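Local coordinates for protein octopine dehydrogenase (Pecten maximus, PDB 3C7A) that catalyses the NADH-dependent reductive condensation of L-arginine with pyruvate to give D-octopine, and the reverse oxidation of octopine, at residues H212-F217 / D352-W357; I330-I335 / T379-Q384; G26-V31 / R68-T73; V136-F141 / S169-T174. One frame throughout, in Å; residues are numbered along the deposited sequence.

Interaction 1 of 4, residues H212-F217 / D352-W357; sequences HPAILF and DKLIMW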
loop_
_atom_site.group_PDB
_atom_site.type_symbol
_atom_site.label_atom_id
_atom_site.label_comp_id
_atom_site.label_asym_id
_atom_site.label_seq_id
_atom_site.Cartn_x
_atom_site.Cartn_y
_atom_site.Cartn_z
ATOM N N HIS A 212 4.283 12.924 1.417
ATOM C CA HIS A 212 5.718 12.977 1.101
ATOM C C HIS A 212 6.111 13.949 -0.023
ATOM O O HIS A 212 7.123 14.643 0.102
ATOM C CB HIS A 212 6.299 11.576 0.852
ATOM C CG HIS A 212 6.444 10.750 2.094
ATOM N ND1 HIS A 212 6.164 9.401 2.129
ATOM C CD2 HIS A 212 6.829 11.086 3.349
ATOM C CE1 HIS A 212 6.376 8.940 3.348
ATOM N NE2 HIS A 212 6.780 9.942 4.108
ATOM N N PRO A 213 5.329 13.996 -1.128
ATOM C CA PRO A 213 5.582 15.014 -2.159
ATOM C C PRO A 213 5.505 16.464 -1.656
ATOM O O PRO A 213 6.225 17.326 -2.170
ATOM C CB PRO A 213 4.480 14.749 -3.193
ATOM C CG PRO A 213 4.121 13.319 -2.998
ATOM C CD PRO A 213 4.215 13.109 -1.519
ATOM N N ALA A 214 4.651 16.721 -0.665
ATOM C CA ALA A 214 4.492 18.064 -0.090
ATOM C C ALA A 214 5.688 18.507 0.760
ATOM O O ALA A 214 6.040 19.689 0.774
ATOM C CB ALA A 214 3.200 18.153 0.722
ATOM N N ILE A 215 6.299 17.557 1.467
ATOM C CA ILE A 215 7.472 17.823 2.311
ATOM C C ILE A 215 8.722 18.122 1.468
ATOM O O ILE A 215 9.532 18.985 1.830
ATOM C CB ILE A 215 7.721 16.662 3.322
ATOM C CG1 ILE A 215 6.586 16.608 4.355
ATOM C CG2 ILE A 215 9.079 16.808 4.023
ATOM C CD1 ILE A 215 6.524 15.321 5.169
ATOM N N LEU A 216 8.862 17.418 0.345
ATOM C CA LEU A 216 9.963 17.649 -0.594
ATOM C C LEU A 216 9.830 18.986 -1.336
ATOM O O LEU A 216 10.831 19.667 -1.580
ATOM C CB LEU A 216 10.083 16.488 -1.592
ATOM C CG LEU A 216 10.580 15.129 -1.077
ATOM C CD1 LEU A 216 10.268 14.025 -2.079
ATOM C CD2 LEU A 216 12.073 15.153 -0.754
ATOM N N PHE A 217 8.595 19.351 -1.684
ATOM C CA PHE A 217 8.298 20.626 -2.350
ATOM C C PHE A 217 8.503 21.829 -1.421
ATOM O O PHE A 217 8.918 22.900 -1.867
ATOM C CB PHE A 217 6.868 20.620 -2.914
ATOM C CG PHE A 217 6.471 21.901 -3.610
ATOM C CD1 PHE A 217 6.906 22.175 -4.905
ATOM C CD2 PHE A 217 5.649 22.828 -2.973
ATOM C CE1 PHE A 217 6.538 23.356 -5.553
ATOM C CE2 PHE A 217 5.273 24.012 -3.610
ATOM C CZ PHE A 217 5.720 24.277 -4.902
ATOM N N ASP A 352 -3.282 19.358 -7.728
ATOM C CA ASP A 352 -2.784 19.520 -9.102
ATOM C C ASP A 352 -1.373 20.113 -9.169
ATOM O O ASP A 352 -0.561 19.703 -10.004
ATOM C CB ASP A 352 -3.741 20.394 -9.927
ATOM C CG ASP A 352 -5.051 19.694 -10.271
ATOM O OD1 ASP A 352 -5.136 18.450 -10.164
ATOM O OD2 ASP A 352 -6.003 20.400 -10.664
ATOM N N LYS A 353 -1.093 21.074 -8.288
ATOM C CA LYS A 353 0.186 21.792 -8.276
ATOM C C LYS A 353 1.371 20.887 -7.930
ATOM O O LYS A 353 2.455 21.027 -8.504
ATOM C CB LYS A 353 0.120 22.990 -7.320
ATOM C CG LYS A 353 1.294 23.966 -7.444
ATOM C CD LYS A 353 1.007 25.302 -6.764
ATOM C CE LYS A 353 1.221 25.238 -5.260
ATOM N NZ LYS A 353 0.832 26.514 -4.597
ATOM N N LEU A 354 1.154 19.961 -6.997
ATOM C CA LEU A 354 2.192 19.019 -6.573
ATOM C C LEU A 354 2.472 17.944 -7.623
ATOM O O LEU A 354 3.601 17.462 -7.732
ATOM C CB LEU A 354 1.830 18.376 -5.225
ATOM C CG LEU A 354 1.722 19.288 -3.994
ATOM C CD1 LEU A 354 1.068 18.553 -2.830
ATOM C CD2 LEU A 354 3.083 19.854 -3.577
ATOM N N ILE A 355 1.445 17.577 -8.390
ATOM C CA ILE A 355 1.572 16.587 -9.470
ATOM C C ILE A 355 2.476 17.091 -10.607
ATOM O O ILE A 355 3.360 16.363 -11.068
ATOM C CB ILE A 355 0.178 16.151 -10.024
ATOM C CG1 ILE A 355 -0.600 15.362 -8.962
ATOM C CG2 ILE A 355 0.324 15.313 -11.302
ATOM C CD1 ILE A 355 -2.099 15.272 -9.216
ATOM N N MET A 356 2.258 18.334 -11.037
ATOM C CA MET A 356 3.010 18.925 -12.151
ATOM C C MET A 356 4.501 19.109 -11.839
ATOM O O MET A 356 5.349 18.935 -12.719
ATOM C CB MET A 356 2.389 20.260 -12.590
ATOM C CG MET A 356 0.946 20.176 -13.111
ATOM S SD MET A 356 0.704 19.157 -14.589
ATOM C CE MET A 356 1.564 20.116 -15.838
ATOM N N TRP A 357 4.811 19.453 -10.589
ATOM C CA TRP A 357 6.196 19.635 -10.143
ATOM C C TRP A 357 6.948 18.308 -9.992
ATOM O O TRP A 357 8.108 18.201 -10.395
ATOM C CB TRP A 357 6.243 20.430 -8.828
ATOM C CG TRP A 357 7.640 20.680 -8.309
ATOM C CD1 TRP A 357 8.499 21.664 -8.710
ATOM C CD2 TRP A 357 8.330 19.934 -7.294
ATOM N NE1 TRP A 357 9.682 21.576 -8.012
ATOM C CE2 TRP A 357 9.606 20.525 -7.137
ATOM C CE3 TRP A 357 7.996 18.824 -6.506
ATOM C CZ2 TRP A 357 10.549 20.044 -6.219
ATOM C CZ3 TRP A 357 8.935 18.345 -5.593
ATOM C CH2 TRP A 357 10.197 18.957 -5.459
#
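F217 and W357 meet because each swings its ring away from its own backbone nitrogen, F217 with chi1 at 180° and W357 with the same torsion, which carries both aromatic groups out from their helices into the space between them. F217 then presents its edge to one face of the indole. Its CD1 lies 3.6 Å from W357 CD2, offset toward the rim, and the phenyl ring is centred 5.0 Å from the five-membered ring with the planes at 76°, a T-shaped stack. Such a pair lets the slightly positive C-H rim of one ring rest on the electron-rich face of the other. The outer end of the indole runs back along helix 211-220, where W357 CH2 comes 4.0 Å from L216 O.

L354, one turn before W357, supplies the aliphatic half of the contact. Its CD2 packs 3.9 Å from F217 CB and also touches the root of the ring, while CD1 reaches A214 CB at 4.2 Å. A branched leucine suits this place because its two methyls can serve two neighbours at once; A214 offers it only a methyl. The large rings and L354 fill the 10.3 Å between the axes of 212-217 and 352-357.

These segments cross at 71° within the alpha-helical domain of the opine dehydrogenases. Active-site H212, which binds pyruvate, takes no part in this contact; its NE2 bonds to Y235 OH.

Interaction 2 of 4, residues I330-I335 / T379-Q384; sequences IPMGMI and TTRCPQ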
loop_
_atom_site.group_PDB
_atom_site.type_symbol
_atom_site.label_atom_id
_atom_site.label_comp_id
_atom_site.label_asym_id
_atom_site.label_seq_id
_atom_site.Cartn_x
_atom_site.Cartn_y
_atom_site.Cartn_z
ATOM N N ILE A 330 3.318 8.560 -6.815
ATOM C CA ILE A 330 2.619 9.318 -7.861
ATOM C C ILE A 330 1.749 8.421 -8.771
ATOM O O ILE A 330 0.524 8.563 -8.760
ATOM C CB ILE A 330 3.579 10.253 -8.685
ATOM C CG1 ILE A 330 4.293 11.271 -7.777
ATOM C CG2 ILE A 330 2.835 10.945 -9.840
ATOM C CD1 ILE A 330 3.387 12.298 -7.082
ATOM N N PRO A 331 2.365 7.492 -9.545
ATOM C CA PRO A 331 1.547 6.675 -10.460
ATOM C C PRO A 331 0.630 5.655 -9.770
ATOM O O PRO A 331 -0.396 5.268 -10.339
ATOM C CB PRO A 331 2.592 5.958 -11.324
ATOM C CG PRO A 331 3.809 5.898 -10.478
ATOM C CD PRO A 331 3.799 7.146 -9.641
ATOM N N MET A 332 1.028 5.133 -8.617
ATOM C CA MET A 332 0.255 4.197 -7.781
ATOM C C MET A 332 -0.540 4.812 -6.563
ATOM O O MET A 332 -0.962 4.071 -5.689
ATOM C CB MET A 332 1.144 3.054 -7.268
ATOM C CG MET A 332 2.085 2.384 -8.263
ATOM S SD MET A 332 1.304 1.286 -9.389
ATOM C CE MET A 332 1.140 2.301 -10.673
ATOM N N GLY A 333 -0.711 6.148 -6.579
ATOM C CA GLY A 333 -1.279 6.976 -5.530
ATOM C C GLY A 333 -2.041 8.277 -5.925
ATOM O O GLY A 333 -3.211 8.251 -6.206
ATOM N N MET A 334 -1.349 9.394 -5.962
ATOM C CA MET A 334 -1.920 10.696 -6.392
ATOM C C MET A 334 -2.740 10.676 -7.744
ATOM O O MET A 334 -3.807 11.225 -7.797
ATOM C CB MET A 334 -0.878 11.861 -6.350
ATOM C CG MET A 334 -0.279 12.367 -4.997
ATOM S SD MET A 334 0.523 14.037 -4.927
ATOM C CE MET A 334 -0.909 15.067 -5.021
ATOM N N ILE A 335 -2.237 9.968 -8.777
ATOM C CA ILE A 335 -2.898 9.885 -10.092
ATOM C C ILE A 335 -4.240 9.132 -10.031
ATOM O O ILE A 335 -5.191 9.490 -10.734
ATOM C CB ILE A 335 -1.958 9.264 -11.183
ATOM C CG1 ILE A 335 -0.693 10.119 -11.388
ATOM C CG2 ILE A 335 -2.691 9.042 -12.516
ATOM C CD1 ILE A 335 -0.926 11.530 -11.946
ATOM N N THR A 379 1.009 3.461 -17.682
ATOM C CA THR A 379 1.726 2.808 -16.583
ATOM C C THR A 379 1.117 3.110 -15.204
ATOM O O THR A 379 1.719 2.792 -14.174
ATOM C CB THR A 379 3.241 3.166 -16.580
ATOM O OG1 THR A 379 3.408 4.587 -16.473
ATOM C CG2 THR A 379 3.926 2.668 -17.849
ATOM N N THR A 380 -0.077 3.709 -15.192
ATOM C CA THR A 380 -0.777 4.062 -13.946
ATOM C C THR A 380 -1.988 3.155 -13.675
ATOM O O THR A 380 -2.270 2.236 -14.449
ATOM C CB THR A 380 -1.233 5.549 -13.928
ATOM O OG1 THR A 380 -2.278 5.752 -14.886
ATOM C CG2 THR A 380 -0.068 6.491 -14.229
ATOM N N ARG A 381 -2.698 3.430 -12.578
ATOM C CA ARG A 381 -3.856 2.636 -12.154
ATOM C C ARG A 381 -5.184 3.415 -12.107
ATOM O O ARG A 381 -6.139 2.967 -11.461
ATOM C CB ARG A 381 -3.593 2.012 -10.780
ATOM C CG ARG A 381 -2.843 0.693 -10.786
ATOM C CD ARG A 381 -2.454 0.338 -9.357
ATOM N NE ARG A 381 -2.266 -1.094 -9.149
ATOM C CZ ARG A 381 -2.027 -1.659 -7.967
ATOM N NH1 ARG A 381 -1.946 -0.921 -6.865
ATOM N NH2 ARG A 381 -1.867 -2.971 -7.887
ATOM N N CYS A 382 -5.246 4.569 -12.774
ATOM C CA CYS A 382 -6.484 5.360 -12.827
ATOM C C CYS A 382 -7.601 4.588 -13.547
ATOM O O CYS A 382 -7.328 3.873 -14.513
ATOM C CB CYS A 382 -6.244 6.738 -13.469
ATOM S SG CYS A 382 -5.776 6.745 -15.226
ATOM N N PRO A 383 -8.856 4.706 -13.060
ATOM C CA PRO A 383 -9.994 3.949 -13.613
ATOM C C PRO A 383 -10.230 4.107 -15.121
ATOM O O PRO A 383 -10.707 3.167 -15.763
ATOM C CB PRO A 383 -11.200 4.480 -12.822
ATOM C CG PRO A 383 -10.729 5.741 -12.164
ATOM C CD PRO A 383 -9.271 5.549 -11.923
ATOM N N GLN A 384 -9.895 5.275 -15.674
ATOM C CA GLN A 384 -10.090 5.557 -17.105
ATOM C C GLN A 384 -9.153 4.758 -18.018
ATOM O O GLN A 384 -9.460 4.547 -19.194
ATOM C CB GLN A 384 -9.949 7.058 -17.395
ATOM C CG GLN A 384 -11.102 7.925 -16.882
ATOM C CD GLN A 384 -10.962 8.321 -15.414
ATOM O OE1 GLN A 384 -9.982 7.978 -14.745
ATOM N NE2 GLN A 384 -11.950 9.053 -14.909
#
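M332 and R381 cross at about a right angle, the sulfur of one against the aliphatic stem of the other. The methionine is bent at both chi2 (-75°) and chi3 (97°), and this fold brings its SD to 3.9 Å from R381 CD and its CE to 3.6 Å from T379 O. A flexible, unbranched thioether can follow the irregular backbone of 379-384 in this way. R381 instead runs extended from CG to NE, passing M332 on its way to polar partners beyond: NH1 bonds to A119 O and NH2 to Q124 OE1.

T380 sits between P331 and I335. Its CG2 lies 4.0 Å from P331 CB and equally near I335 CG2, while OG1 bonds to V377 O, dividing the residue into a greasy branch for the helix and a polar one for its own loop. I335 CG2, anti to the backbone N, reaches both T380 and C382 CB, the latter at 4.3 Å.

The helix opens with a wider pi-type turn, closed by the bond from I335 N to I330 O. The arrangement is a loop packed against the opening turn of helix 330-344; through R381, whose side chain comes close to the substrate-binding Q118, it borders the active site.

Interaction 3 of 4, residues G26-V31 / R68-T73; sequences GVEVRV and RPKVIT. With EDO (1,2-ethanediol), chain G.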
loop_
_atom_site.group_PDB
_atom_site.type_symbol
_atom_site.label_atom_id
_atom_site.label_comp_id
_atom_site.label_asym_id
_atom_site.label_seq_id
_atom_site.Cartn_x
_atom_site.Cartn_y
_atom_site.Cartn_z
ATOM N N GLY A 26 -2.543 -27.516 11.323
ATOM C CA GLY A 26 -3.630 -27.624 10.346
ATOM C C GLY A 26 -3.552 -26.679 9.156
ATOM O O GLY A 26 -4.579 -26.358 8.549
ATOM N N VAL A 27 -2.338 -26.241 8.817
ATOM C CA VAL A 27 -2.110 -25.311 7.699
ATOM C C VAL A 27 -0.986 -25.814 6.776
ATOM O O VAL A 27 0.042 -26.303 7.253
ATOM C CB VAL A 27 -1.780 -23.869 8.207
ATOM C CG1 VAL A 27 -1.546 -22.904 7.046
ATOM C CG2 VAL A 27 -2.891 -23.335 9.113
ATOM N N GLU A 28 -1.197 -25.689 5.463
ATOM C CA GLU A 28 -0.192 -26.021 4.442
ATOM C C GLU A 28 0.176 -24.779 3.610
ATOM O O GLU A 28 -0.703 -24.124 3.038
ATOM C CB GLU A 28 -0.705 -27.153 3.535
ATOM C CG GLU A 28 0.232 -27.549 2.391
ATOM C CD GLU A 28 -0.403 -28.530 1.412
ATOM O OE1 GLU A 28 -0.654 -29.694 1.799
ATOM O OE2 GLU A 28 -0.640 -28.142 0.248
ATOM N N VAL A 29 1.473 -24.468 3.538
ATOM C CA VAL A 29 1.962 -23.236 2.894
ATOM C C VAL A 29 2.772 -23.501 1.615
ATOM O O VAL A 29 3.669 -24.350 1.603
ATOM C CB VAL A 29 2.814 -22.372 3.881
ATOM C CG1 VAL A 29 3.386 -21.131 3.191
ATOM C CG2 VAL A 29 1.993 -21.965 5.103
ATOM N N ARG A 30 2.448 -22.761 0.551
ATOM C CA ARG A 30 3.212 -22.777 -0.703
ATOM C C ARG A 30 3.723 -21.374 -1.052
ATOM O O ARG A 30 2.995 -20.392 -0.908
ATOM C CB ARG A 30 2.360 -23.326 -1.855
ATOM C CG ARG A 30 1.852 -24.743 -1.630
ATOM C CD ARG A 30 1.311 -25.373 -2.903
ATOM N NE ARG A 30 -0.024 -24.890 -3.265
ATOM C CZ ARG A 30 -1.161 -25.293 -2.699
ATOM N NH1 ARG A 30 -1.148 -26.182 -1.712
ATOM N NH2 ARG A 30 -2.316 -24.794 -3.115
ATOM N N VAL A 31 4.973 -21.289 -1.510
ATOM C CA VAL A 31 5.600 -20.006 -1.860
ATOM C C VAL A 31 5.846 -19.892 -3.373
ATOM O O VAL A 31 6.412 -20.802 -3.986
ATOM C CB VAL A 31 6.935 -19.780 -1.080
ATOM C CG1 VAL A 31 7.552 -18.421 -1.414
ATOM C CG2 VAL A 31 6.716 -19.900 0.423
ATOM N N ARG A 68 9.034 -25.088 8.491
ATOM C CA ARG A 68 9.402 -25.440 7.112
ATOM C C ARG A 68 8.186 -25.485 6.170
ATOM O O ARG A 68 7.253 -26.257 6.403
ATOM C CB ARG A 68 10.138 -26.787 7.069
ATOM C CG ARG A 68 11.651 -26.698 7.251
ATOM C CD ARG A 68 12.302 -28.083 7.339
ATOM N NE ARG A 68 12.190 -28.856 6.097
ATOM C CZ ARG A 68 13.070 -28.824 5.097
ATOM N NH1 ARG A 68 14.147 -28.049 5.165
ATOM N NH2 ARG A 68 12.872 -29.569 4.017
ATOM N N PRO A 69 8.195 -24.655 5.104
ATOM C CA PRO A 69 7.134 -24.657 4.087
ATOM C C PRO A 69 7.114 -25.934 3.239
ATOM O O PRO A 69 8.125 -26.638 3.155
ATOM C CB PRO A 69 7.482 -23.448 3.205
ATOM C CG PRO A 69 8.469 -22.641 3.997
ATOM C CD PRO A 69 9.220 -23.638 4.811
ATOM N N LYS A 70 5.969 -26.213 2.617
ATOM C CA LYS A 70 5.776 -27.407 1.785
ATOM C C LYS A 70 6.582 -27.364 0.478
ATOM O O LYS A 70 7.254 -28.340 0.130
ATOM C CB LYS A 70 4.280 -27.625 1.501
ATOM C CG LYS A 70 3.936 -28.835 0.622
ATOM C CD LYS A 70 3.996 -30.143 1.396
ATOM C CE LYS A 70 3.667 -31.329 0.503
ATOM N NZ LYS A 70 3.813 -32.623 1.228
ATOM N N VAL A 71 6.512 -26.237 -0.235
ATOM C CA VAL A 71 7.217 -26.070 -1.515
ATOM C C VAL A 71 7.535 -24.597 -1.831
ATOM O O VAL A 71 6.775 -23.697 -1.463
ATOM C CB VAL A 71 6.445 -26.760 -2.694
ATOM C CG1 VAL A 71 5.120 -26.056 -2.993
ATOM C CG2 VAL A 71 7.317 -26.863 -3.948
ATOM N N ILE A 72 8.676 -24.369 -2.487
ATOM C CA ILE A 72 9.086 -23.043 -2.967
ATOM C C ILE A 72 9.432 -23.134 -4.461
ATOM O O ILE A 72 10.411 -23.787 -4.836
ATOM C CB ILE A 72 10.288 -22.473 -2.154
ATOM C CG1 ILE A 72 9.947 -22.392 -0.658
ATOM C CG2 ILE A 72 10.701 -21.097 -2.686
ATOM C CD1 ILE A 72 11.152 -22.248 0.268
ATOM N N THR A 73 8.635 -22.475 -5.303
ATOM C CA THR A 73 8.685 -22.689 -6.759
ATOM C C THR A 73 8.346 -21.451 -7.612
ATOM O O THR A 73 7.902 -20.424 -7.090
ATOM C CB THR A 73 7.765 -23.881 -7.171
ATOM O OG1 THR A 73 7.867 -24.120 -8.581
ATOM C CG2 THR A 73 6.303 -23.605 -6.805
HETATM C C1 EDO G . 2.250 -28.979 -3.698
HETATM O O1 EDO G . 3.244 -29.831 -3.115
HETATM C C2 EDO G . 0.890 -29.661 -3.626
HETATM O O2 EDO G . 0.557 -29.915 -2.257
#
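The side chain of R30 crosses that of V71 at a slant on one face of the sheet, and the arginine can be followed outward from there. Its CB lies 4.0 Å from V71 CG1, and CG comes nearer to the same methyl, at 3.8 Å. CD still touches that methyl and also meets C1 of a bound 1,2-ethanediol, probably from the crystallisation liquor. A bend at chi3 (-77°) then turns the chain away from V71. NE bonds to A79 O, and at the tip NH1 forms a 2.8 Å salt bridge with E28 OE2, the glutamate lying at the guanidinium edge. E28 is two residues back on the same strand and therefore on the same face; its CG meets K70 CB.

On the other face V31 CB packs 4.0 Å from I72 CG1, and W42 of helix 38-46 packs on both, beta-branched residues suiting an extended strand under a helix.

Three backbone bonds join the segments: K70 N to V29 O, V31 N to V71 O (3.0 Å), and T73 N to V31 O. The last two are straight, at 167° on hydrogen; the K70 bond is more bent, at 144°.

Strand 71-73 thus extends, in parallel, the NAD-binding Rossmann-type sheet in which strand 27-32 lies beside strand 3-8, with V31 close to the NADH-binding G10. Chemically, the E28 ion pair, helped by A79 O, probably offsets the charge of the buried R30.

Interaction 4 of 4, residues V136-F141 / S169-T174; sequences VSMMSF and SLIKGT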
loop_
_atom_site.group_PDB
_atom_site.type_symbol
_atom_site.label_atom_id
_atom_site.label_comp_id
_atom_site.label_asym_id
_atom_site.label_seq_id
_atom_site.Cartn_x
_atom_site.Cartn_y
_atom_site.Cartn_z
ATOM N N VAL A 136 -15.178 -14.436 -6.801
ATOM C CA VAL A 136 -14.255 -14.364 -5.650
ATOM C C VAL A 136 -14.497 -13.130 -4.758
ATOM O O VAL A 136 -15.362 -12.303 -5.060
ATOM C CB VAL A 136 -12.759 -14.403 -6.102
ATOM C CG1 VAL A 136 -12.449 -15.695 -6.853
ATOM C CG2 VAL A 136 -12.404 -13.183 -6.959
ATOM N N SER A 137 -13.732 -13.023 -3.665
ATOM C CA SER A 137 -13.750 -11.851 -2.770
ATOM C C SER A 137 -12.409 -11.098 -2.780
ATOM O O SER A 137 -11.357 -11.705 -3.000
ATOM C CB SER A 137 -14.099 -12.269 -1.336
ATOM O OG SER A 137 -15.434 -12.739 -1.232
ATOM N N MET A 138 -12.452 -9.783 -2.530
ATOM C CA MET A 138 -11.252 -8.921 -2.539
ATOM C C MET A 138 -11.067 -8.146 -1.211
ATOM O O MET A 138 -11.959 -7.398 -0.797
ATOM C CB MET A 138 -11.289 -7.955 -3.745
ATOM C CG MET A 138 -11.237 -8.632 -5.133
ATOM S SD MET A 138 -11.465 -7.543 -6.578
ATOM C CE MET A 138 -13.244 -7.309 -6.572
ATOM N N MET A 139 -9.906 -8.322 -0.566
ATOM C CA MET A 139 -9.606 -7.773 0.778
ATOM C C MET A 139 -8.347 -6.877 0.772
ATOM O O MET A 139 -7.298 -7.301 0.285
ATOM C CB MET A 139 -9.430 -8.937 1.775
ATOM C CG MET A 139 -9.465 -8.575 3.267
ATOM S SD MET A 139 -9.241 -10.015 4.353
ATOM C CE MET A 139 -9.549 -9.297 5.966
ATOM N N SER A 140 -8.447 -5.661 1.324
ATOM C CA SER A 140 -7.351 -4.660 1.266
ATOM C C SER A 140 -6.925 -4.032 2.614
ATOM O O SER A 140 -7.726 -3.356 3.267
ATOM C CB SER A 140 -7.711 -3.534 0.283
ATOM O OG SER A 140 -7.856 -4.014 -1.044
ATOM N N PHE A 141 -5.657 -4.228 2.995
ATOM C CA PHE A 141 -5.091 -3.708 4.261
ATOM C C PHE A 141 -4.401 -2.336 4.123
ATOM O O PHE A 141 -3.897 -1.996 3.048
ATOM C CB PHE A 141 -4.105 -4.721 4.866
ATOM C CG PHE A 141 -4.767 -5.865 5.598
ATOM C CD1 PHE A 141 -5.168 -7.011 4.914
ATOM C CD2 PHE A 141 -4.974 -5.800 6.974
ATOM C CE1 PHE A 141 -5.778 -8.074 5.588
ATOM C CE2 PHE A 141 -5.582 -6.856 7.660
ATOM C CZ PHE A 141 -5.984 -7.995 6.965
ATOM N N SER A 169 -10.651 -3.366 4.357
ATOM C CA SER A 169 -11.953 -3.345 3.663
ATOM C C SER A 169 -12.237 -4.650 2.898
ATOM O O SER A 169 -11.326 -5.455 2.680
ATOM C CB SER A 169 -12.049 -2.136 2.720
ATOM O OG SER A 169 -11.133 -2.237 1.641
ATOM N N LEU A 170 -13.496 -4.847 2.489
ATOM C CA LEU A 170 -13.923 -6.090 1.826
ATOM C C LEU A 170 -15.039 -5.909 0.779
ATOM O O LEU A 170 -16.018 -5.196 1.019
ATOM C CB LEU A 170 -14.361 -7.125 2.879
ATOM C CG LEU A 170 -14.812 -8.527 2.442
ATOM C CD1 LEU A 170 -13.623 -9.409 2.066
ATOM C CD2 LEU A 170 -15.636 -9.187 3.538
ATOM N N ILE A 171 -14.872 -6.566 -0.371
ATOM C CA ILE A 171 -15.924 -6.686 -1.392
ATOM C C ILE A 171 -16.297 -8.166 -1.572
ATOM O O ILE A 171 -15.451 -8.983 -1.945
ATOM C CB ILE A 171 -15.496 -6.078 -2.762
ATOM C CG1 ILE A 171 -15.196 -4.579 -2.629
ATOM C CG2 ILE A 171 -16.576 -6.316 -3.828
ATOM C CD1 ILE A 171 -14.524 -3.959 -3.848
ATOM N N LYS A 172 -17.562 -8.496 -1.310
ATOM C CA LYS A 172 -18.050 -9.882 -1.360
ATOM C C LYS A 172 -18.628 -10.271 -2.724
ATOM O O LYS A 172 -19.354 -9.490 -3.345
ATOM C CB LYS A 172 -19.110 -10.111 -0.276
ATOM C CG LYS A 172 -18.564 -10.179 1.150
ATOM C CD LYS A 172 -19.620 -9.778 2.183
ATOM C CE LYS A 172 -20.700 -10.839 2.370
ATOM N NZ LYS A 172 -20.214 -12.012 3.148
ATOM N N GLY A 173 -18.309 -11.487 -3.172
ATOM C CA GLY A 173 -18.838 -12.042 -4.426
ATOM C C GLY A 173 -19.951 -13.059 -4.217
ATOM O O GLY A 173 -20.517 -13.151 -3.123
ATOM N N THR A 174 -20.260 -13.828 -5.263
ATOM C CA THR A 174 -21.372 -14.794 -5.230
ATOM C C THR A 174 -21.036 -16.139 -4.568
ATOM O O THR A 174 -21.943 -16.892 -4.197
ATOM C CB THR A 174 -21.976 -15.056 -6.643
ATOM O OG1 THR A 174 -20.956 -15.524 -7.536
ATOM C CG2 THR A 174 -22.615 -13.791 -7.212
HETATM O O HOH W 1 -16.987 -14.547 -2.900
HETATM O O HOH W 2 -11.646 -4.112 -0.770
#
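M138 and I171 exchange two backbone hydrogen bonds, and S140 and S169 two more, which makes both hydrogen-bonded pairs of an antiparallel ladder. The bond from I171 N to M138 O is 3.1 Å long. M139 and L170 form the non-hydrogen-bonded pair between them.

Weaker carbon-oxygen contacts fill the gaps. In CA-H...O contacts, L170 CA approaches M138 O at 3.5 Å and S137 CA approaches I171 O; beyond the ladder G173 CA rests 3.5 Å from V136 O. With CG anti to the backbone N (chi1 -165°) and the chain extended beyond, M139 passes S169 O with its CG at 3.7 Å.

Apolar contacts are lighter. M139 CB meets L170 CD1 at 4.2 Å on one face, and on the other the methyl CE of M138 reaches I171 CG2.

Water and hydroxyls complete the account. S137 OG donates to a water 2.9 Å away, which also takes a weak bond from G173 N. A second water links S169 OG to M138 O, the latter bond weak. Short hydroxyl side chains let S137 and S169 hold waters beside the strand backbone, and S140 OG finds its partners in S117 and E122.

Here the parallel run of the nucleotide-binding domain's sheet (3-8, 85-88, 111-114, 137-141) gives way to an antiparallel neighbour, with the S140 side chain about 9 Å from that of the substrate-binding Q118. Strand 137-141 is thus flanked by strand 111-114 and by the end of strand 156-171. Helix 121-129 packs against M138, S140 and I171, and F200 and M203 of helix 200-205 reach S169.

Interactions 1 and 2 belong to the helical part of the chain and touch each other: M334 and I335 of helix 330-344 pack on I355, and P213 also meets M334. Both are largely buried and rely on side chains, aromatic and aliphatic in 1, aliphatic and thioether beside loop backbone in 2. Interactions 3 and 4 reach one mixed sheet, with centres about 24 Å apart, and depend on backbone hydrogen bonds, parallel in 3 and antiparallel in 4. Interaction 4 is buried, whereas 3 is only partly so and carries charged groups. Interactions 1 and 3 lie on opposite sides of the chain's centre, about 43 Å apart between centres.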